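Local atomic coordinates of PrgZ (Enterococcus faecalis, PDB entry 4FAJ), a protein that binds a peptide pheromone outside the cell, anchored to the membrane, and probably delivers it for peptide uptake. Residues V159-A164 and A471-P476; T319-M324 and I477-N482. All blocks are in the same frame, centred on the assembly; numbering follows the deposited sequence.

From the N terminus the chain first reaches 159-164, in the loop between helices 139-150 and 168-172. It then reaches 319-324 on strand 311-324. The adjoining segments 471-476 and 477-482 come last. Interaction 1 closes a loop of 306 residues and interaction 2 one of 152. The two loops cross, because 319-324 falls inside the first and 477-482 just beyond it. Together they tie the 159-164 loop and the mixed sheet of strand 311-324 to the turn and helix after strand 464-470. The contacts meet where Ser478 OG lies 3.0 Å from Asp472 N, a probable hydrogen bond, and where Ala471 CB packs on Phe479.

Interaction 1: residues V159-A164 and A471-P476; sequences VELFSA and ADYADP
The contact between Leu161 and the pair Asp472 and Tyr473 belongs to the peptide-binding site. Asp472 OD1 accepts a hydrogen bond from the backbone of the bound peptide. The other carboxylate oxygen, OD2, is turned to Leu161, whose CD2 methyl comes within 4.2 Å of it. The two side chains cross at about a right angle. In Leu161, CG sits beside the backbone N, opposite the carbonyl carbon (chi1 -65°). The second torsion (chi2 172°) carries CD1 onward in an extended line and leaves CD2 as the branch nearer the loop 471-476. The same CD2 methyl of Leu161 lies 4.4 Å from Tyr473 CE1. It approaches the tyrosine at the ring edge, near the ring plane, so this is not packing over a face. The ring of Tyr473 stacks on Tyr201 of the loop just before helix 202-205.

Both backbones are braced locally. Residues 159-162 form a short 3-10 turn, with Phe162 N 3.1 Å from Val159 O. Glu160 O takes two donors from one residue, both on the same face of its carbonyl plane. Ser163 OG lies 2.8 Å from Glu160 O, tilted 29° from that plane. Ser163 N lies 3.1 Å from Glu160 O. On the other side, Ala474 centres an inverse gamma turn, with Asp475 N 2.9 Å from Tyr473 O. Asp475 OD1 then caps Ile477 N at the start of the next helix and forms a salt bridge with Arg510.

Leu161 thus offers one methyl, CD2, to both the carboxylate and the ring. It packs loosely beside OD2 and the Tyr473 edge and makes no polar contact with either, while OD1 of the same carboxylate bonds the peptide backbone.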
loop_
_atom_site.group_PDB
_atom_site.type_symbol
_atom_site.label_atom_id
_atom_site.label_comp_id
_atom_site.label_asym_id
_atom_site.label_seq_id
_atom_site.Cartn_x
_atom_site.Cartn_y
_atom_site.Cartn_z
ATOM N N VAL A 159 5.044 8.429 -8.574
ATOM C CA VAL A 159 5.184 9.822 -9.004
ATOM C C VAL A 159 4.088 10.736 -8.454
ATOM O O VAL A 159 4.361 11.895 -8.146
ATOM C CB VAL A 159 5.271 9.983 -10.558
ATOM C CG1 VAL A 159 6.529 9.367 -11.080
ATOM C CG2 VAL A 159 4.044 9.376 -11.272
ATOM N N GLU A 160 2.871 10.210 -8.300
ATOM C CA GLU A 160 1.725 10.994 -7.818
ATOM C C GLU A 160 1.924 11.528 -6.382
ATOM O O GLU A 160 1.392 12.576 -6.032
ATOM C CB GLU A 160 0.442 10.153 -7.885
ATOM C CG GLU A 160 -0.845 10.906 -7.611
ATOM C CD GLU A 160 -1.249 11.818 -8.762
ATOM O OE1 GLU A 160 -1.663 12.969 -8.490
ATOM O OE2 GLU A 160 -1.150 11.377 -9.934
ATOM N N LEU A 161 2.694 10.812 -5.569
ATOM C CA LEU A 161 3.004 11.242 -4.203
ATOM C C LEU A 161 3.787 12.554 -4.124
ATOM O O LEU A 161 3.854 13.178 -3.054
ATOM C CB LEU A 161 3.805 10.160 -3.476
ATOM C CG LEU A 161 3.088 8.838 -3.217
ATOM C CD1 LEU A 161 4.065 7.787 -2.676
ATOM C CD2 LEU A 161 1.930 9.036 -2.263
ATOM N N PHE A 162 4.397 12.948 -5.244
ATOM C CA PHE A 162 5.189 14.171 -5.335
ATOM C C PHE A 162 4.426 15.359 -5.928
ATOM O O PHE A 162 4.992 16.447 -6.061
ATOM C CB PHE A 162 6.472 13.892 -6.137
ATOM C CG PHE A 162 7.474 13.067 -5.381
ATOM C CD1 PHE A 162 7.291 11.705 -5.228
ATOM C CD2 PHE A 162 8.565 13.659 -4.771
ATOM C CE1 PHE A 162 8.192 10.941 -4.509
ATOM C CE2 PHE A 162 9.476 12.895 -4.043
ATOM C CZ PHE A 162 9.288 11.542 -3.914
ATOM N N SER A 163 3.139 15.161 -6.237
ATOM C CA SER A 163 2.339 16.154 -6.970
ATOM C C SER A 163 2.163 17.470 -6.244
ATOM O O SER A 163 2.002 18.506 -6.886
ATOM C CB SER A 163 0.957 15.588 -7.316
ATOM O OG SER A 163 1.104 14.428 -8.104
ATOM N N ALA A 164 2.214 17.441 -4.916
ATOM C CA ALA A 164 2.123 18.665 -4.102
ATOM C C ALA A 164 3.272 19.658 -4.310
ATOM O O ALA A 164 3.106 20.859 -4.094
ATOM C CB ALA A 164 2.013 18.293 -2.621
ATOM N N ALA A 471 -3.859 2.726 2.863
ATOM C CA ALA A 471 -3.544 4.145 2.923
ATOM C C ALA A 471 -2.085 4.316 3.306
ATOM O O ALA A 471 -1.589 3.588 4.157
ATOM C CB ALA A 471 -4.409 4.854 3.944
ATOM N N ASP A 472 -1.420 5.267 2.662
ATOM C CA ASP A 472 -0.048 5.631 2.999
ATOM C C ASP A 472 -0.051 6.701 4.092
ATOM O O ASP A 472 0.909 6.815 4.845
ATOM C CB ASP A 472 0.693 6.160 1.760
ATOM C CG ASP A 472 0.930 5.100 0.706
ATOM O OD1 ASP A 472 1.221 3.926 1.057
ATOM O OD2 ASP A 472 0.820 5.446 -0.494
ATOM N N TYR A 473 -1.123 7.492 4.156
ATOM C CA TYR A 473 -1.311 8.521 5.197
ATOM C C TYR A 473 -2.815 8.708 5.501
ATOM O O TYR A 473 -3.659 8.299 4.700
ATOM C CB TYR A 473 -0.652 9.852 4.788
ATOM C CG TYR A 473 -1.020 10.348 3.398
ATOM C CD1 TYR A 473 -0.417 9.814 2.258
ATOM C CD2 TYR A 473 -1.974 11.346 3.229
ATOM C CE1 TYR A 473 -0.770 10.253 0.991
ATOM C CE2 TYR A 473 -2.316 11.812 1.960
ATOM C CZ TYR A 473 -1.721 11.269 0.854
ATOM O OH TYR A 473 -2.092 11.724 -0.402
ATOM N N ALA A 474 -3.144 9.305 6.650
ATOM C CA ALA A 474 -4.542 9.354 7.142
ATOM C C ALA A 474 -5.390 10.460 6.515
ATOM O O ALA A 474 -5.856 11.364 7.207
ATOM C CB ALA A 474 -4.575 9.487 8.682
ATOM N N ASP A 475 -5.575 10.401 5.204
ATOM C CA ASP A 475 -6.444 11.332 4.511
ATOM C C ASP A 475 -7.129 10.557 3.385
ATOM O O ASP A 475 -6.496 9.705 2.743
ATOM C CB ASP A 475 -5.654 12.532 3.966
ATOM C CG ASP A 475 -6.548 13.620 3.417
ATOM O OD1 ASP A 475 -7.057 13.461 2.292
ATOM O OD2 ASP A 475 -6.755 14.651 4.111
ATOM N N PRO A 476 -8.422 10.835 3.145
ATOM C CA PRO A 476 -9.144 10.117 2.092
ATOM C C PRO A 476 -8.457 10.167 0.719
ATOM O O PRO A 476 -8.603 9.223 -0.078
ATOM C CB PRO A 476 -10.506 10.817 2.034
ATOM C CG PRO A 476 -10.652 11.541 3.289
ATOM C CD PRO A 476 -9.294 11.757 3.900
#

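Interaction 2: residues T319-M324 and I477-N482; sequences TMFLEM and ISFLAN
Phe479 fits against Thr319 and Phe321, joining the helix 477-480 to strand 311-324 of the mixed sheet. The sheet is part of the periplasmic binding protein fold of the OppA-like solute-binding proteins. Here the strand pairs antiparallel with both 464-470 and 528-539.

The tight part is a small group of three buried side chains. Thr319 and Phe321 are two apart on the strand, and both point toward the helix. Phe479 meets Phe321 through CD2 and Thr319 through CE2. Phe479 CD2 lies 4.1 Å from Phe321 CZ, and each of these atoms is near the plane of the other ring. The two phenylalanines therefore meet edge to edge and do not stack. Phe479 instead makes an edge-to-face contact with Trp469 of the neighbouring strand, on which Asn482 also packs. One face of the Phe321 ring carries the Thr319 CG2 methyl, 3.5 Å above its plane and offset toward the rim. Thr319 can present that methyl because CG2 is anti to the backbone N, while OG1 sits beside it (chi1 -62°).

The far end of the contact is loose. The side chains of Glu323 and Asn482 set off toward the other segment, yet neither comes within 6 Å of it. Glu323 OE2 is engaged elsewhere, by His491 ND1 and Ser467 OG.

The polar atom of the tight part is also satisfied, since Thr319 OG1 is hydrogen-bonded to Val366 O. Thr319 OG1 lies oblique to the Phe479 ring, 3.7 Å from Phe479 CE2, and Thr319 CB is 3.8 Å from the same carbon.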
loop_
_atom_site.group_PDB
_atom_site.type_symbol
_atom_site.label_atom_id
_atom_site.label_comp_id
_atom_site.label_asym_id
_atom_site.label_seq_id
_atom_site.Cartn_x
_atom_site.Cartn_y
_atom_site.Cartn_z
ATOM N N THR A 319 -8.514 -1.369 1.909
ATOM C CA THR A 319 -9.692 -1.876 1.221
ATOM C C THR A 319 -9.241 -2.843 0.115
ATOM O O THR A 319 -8.360 -2.507 -0.681
ATOM C CB THR A 319 -10.498 -0.724 0.590
ATOM O OG1 THR A 319 -10.955 0.170 1.624
ATOM C CG2 THR A 319 -11.713 -1.267 -0.205
ATOM N N MET A 320 -9.839 -4.029 0.075
ATOM C CA MET A 320 -9.655 -4.941 -1.066
ATOM C C MET A 320 -10.780 -4.697 -2.090
ATOM O O MET A 320 -11.962 -4.613 -1.727
ATOM C CB MET A 320 -9.647 -6.408 -0.617
ATOM C CG MET A 320 -8.426 -6.826 0.176
ATOM S SD MET A 320 -6.851 -6.669 -0.710
ATOM C CE MET A 320 -7.135 -7.695 -2.159
ATOM N N PHE A 321 -10.387 -4.566 -3.362
ATOM C CA PHE A 321 -11.298 -4.246 -4.465
ATOM C C PHE A 321 -11.386 -5.384 -5.477
ATOM O O PHE A 321 -10.497 -6.237 -5.536
ATOM C CB PHE A 321 -10.786 -3.043 -5.264
ATOM C CG PHE A 321 -10.570 -1.794 -4.469
ATOM C CD1 PHE A 321 -11.642 -0.999 -4.088
ATOM C CD2 PHE A 321 -9.284 -1.352 -4.188
ATOM C CE1 PHE A 321 -11.441 0.182 -3.389
ATOM C CE2 PHE A 321 -9.073 -0.163 -3.481
ATOM C CZ PHE A 321 -10.148 0.595 -3.077
ATOM N N LEU A 322 -12.457 -5.368 -6.280
ATOM C CA LEU A 322 -12.420 -5.902 -7.639
ATOM C C LEU A 322 -12.155 -4.717 -8.549
ATOM O O LEU A 322 -13.026 -3.839 -8.729
ATOM C CB LEU A 322 -13.735 -6.579 -8.048
ATOM C CG LEU A 322 -13.988 -7.992 -7.556
ATOM C CD1 LEU A 322 -15.292 -8.514 -8.114
ATOM C CD2 LEU A 322 -12.867 -8.925 -7.945
ATOM N N GLU A 323 -10.934 -4.643 -9.073
ATOM C CA GLU A 323 -10.623 -3.671 -10.097
ATOM C C GLU A 323 -11.114 -4.225 -11.423
ATOM O O GLU A 323 -11.094 -5.435 -11.641
ATOM C CB GLU A 323 -9.126 -3.378 -10.154
ATOM C CG GLU A 323 -8.630 -2.602 -8.964
ATOM C CD GLU A 323 -7.255 -1.993 -9.193
ATOM O OE1 GLU A 323 -7.176 -0.960 -9.898
ATOM O OE2 GLU A 323 -6.270 -2.532 -8.648
ATOM N N MET A 324 -11.550 -3.330 -12.302
ATOM C CA MET A 324 -12.219 -3.711 -13.540
ATOM C C MET A 324 -11.590 -2.974 -14.717
ATOM O O MET A 324 -11.503 -1.742 -14.703
ATOM C CB MET A 324 -13.699 -3.348 -13.453
ATOM C CG MET A 324 -14.509 -4.239 -12.524
ATOM S SD MET A 324 -16.179 -3.607 -12.179
ATOM C CE MET A 324 -15.808 -2.059 -11.390
ATOM N N ILE A 477 -7.693 11.227 0.453
ATOM C CA ILE A 477 -7.036 11.385 -0.847
ATOM C C ILE A 477 -5.987 10.284 -1.129
ATOM O O ILE A 477 -5.707 10.007 -2.281
ATOM C CB ILE A 477 -6.409 12.808 -1.014
ATOM C CG1 ILE A 477 -6.090 13.156 -2.473
ATOM C CG2 ILE A 477 -5.115 12.929 -0.214
ATOM C CD1 ILE A 477 -7.215 12.983 -3.475
ATOM N N SER A 478 -5.438 9.633 -0.104
ATOM C CA SER A 478 -4.508 8.510 -0.357
ATOM C C SER A 478 -5.206 7.440 -1.218
ATOM O O SER A 478 -4.615 6.920 -2.172
ATOM C CB SER A 478 -3.960 7.915 0.945
ATOM O OG SER A 478 -3.078 6.830 0.668
ATOM N N PHE A 479 -6.482 7.167 -0.924
ATOM C CA PHE A 479 -7.281 6.261 -1.754
ATOM C C PHE A 479 -7.799 6.875 -3.052
ATOM O O PHE A 479 -7.675 6.273 -4.128
ATOM C CB PHE A 479 -8.487 5.753 -0.969
ATOM C CG PHE A 479 -8.170 4.606 -0.063
ATOM C CD1 PHE A 479 -7.624 4.834 1.178
ATOM C CD2 PHE A 479 -8.411 3.295 -0.468
ATOM C CE1 PHE A 479 -7.315 3.784 2.022
ATOM C CE2 PHE A 479 -8.113 2.228 0.390
ATOM C CZ PHE A 479 -7.557 2.484 1.613
ATOM N N LEU A 480 -8.412 8.054 -2.941
ATOM C CA LEU A 480 -9.179 8.628 -4.047
ATOM C C LEU A 480 -8.294 9.071 -5.219
ATOM O O LEU A 480 -8.709 8.980 -6.386
ATOM C CB LEU A 480 -10.114 9.753 -3.544
ATOM C CG LEU A 480 -11.124 9.352 -2.451
ATOM C CD1 LEU A 480 -11.886 10.571 -1.868
ATOM C CD2 LEU A 480 -12.138 8.304 -2.970
ATOM N N ALA A 481 -7.057 9.482 -4.929
ATOM C CA ALA A 481 -6.094 9.830 -5.992
ATOM C C ALA A 481 -5.820 8.678 -6.969
ATOM O O ALA A 481 -5.498 8.918 -8.132
ATOM C CB ALA A 481 -4.772 10.320 -5.380
ATOM N N ASN A 482 -5.981 7.432 -6.519
ATOM C CA ASN A 482 -5.725 6.266 -7.375
ATOM C C ASN A 482 -6.700 6.089 -8.530
ATOM O O ASN A 482 -6.429 5.316 -9.439
ATOM C CB ASN A 482 -5.716 4.979 -6.547
ATOM C CG ASN A 482 -4.623 4.970 -5.507
ATOM O OD1 ASN A 482 -3.609 5.645 -5.648
ATOM N ND2 ASN A 482 -4.843 4.230 -4.439
#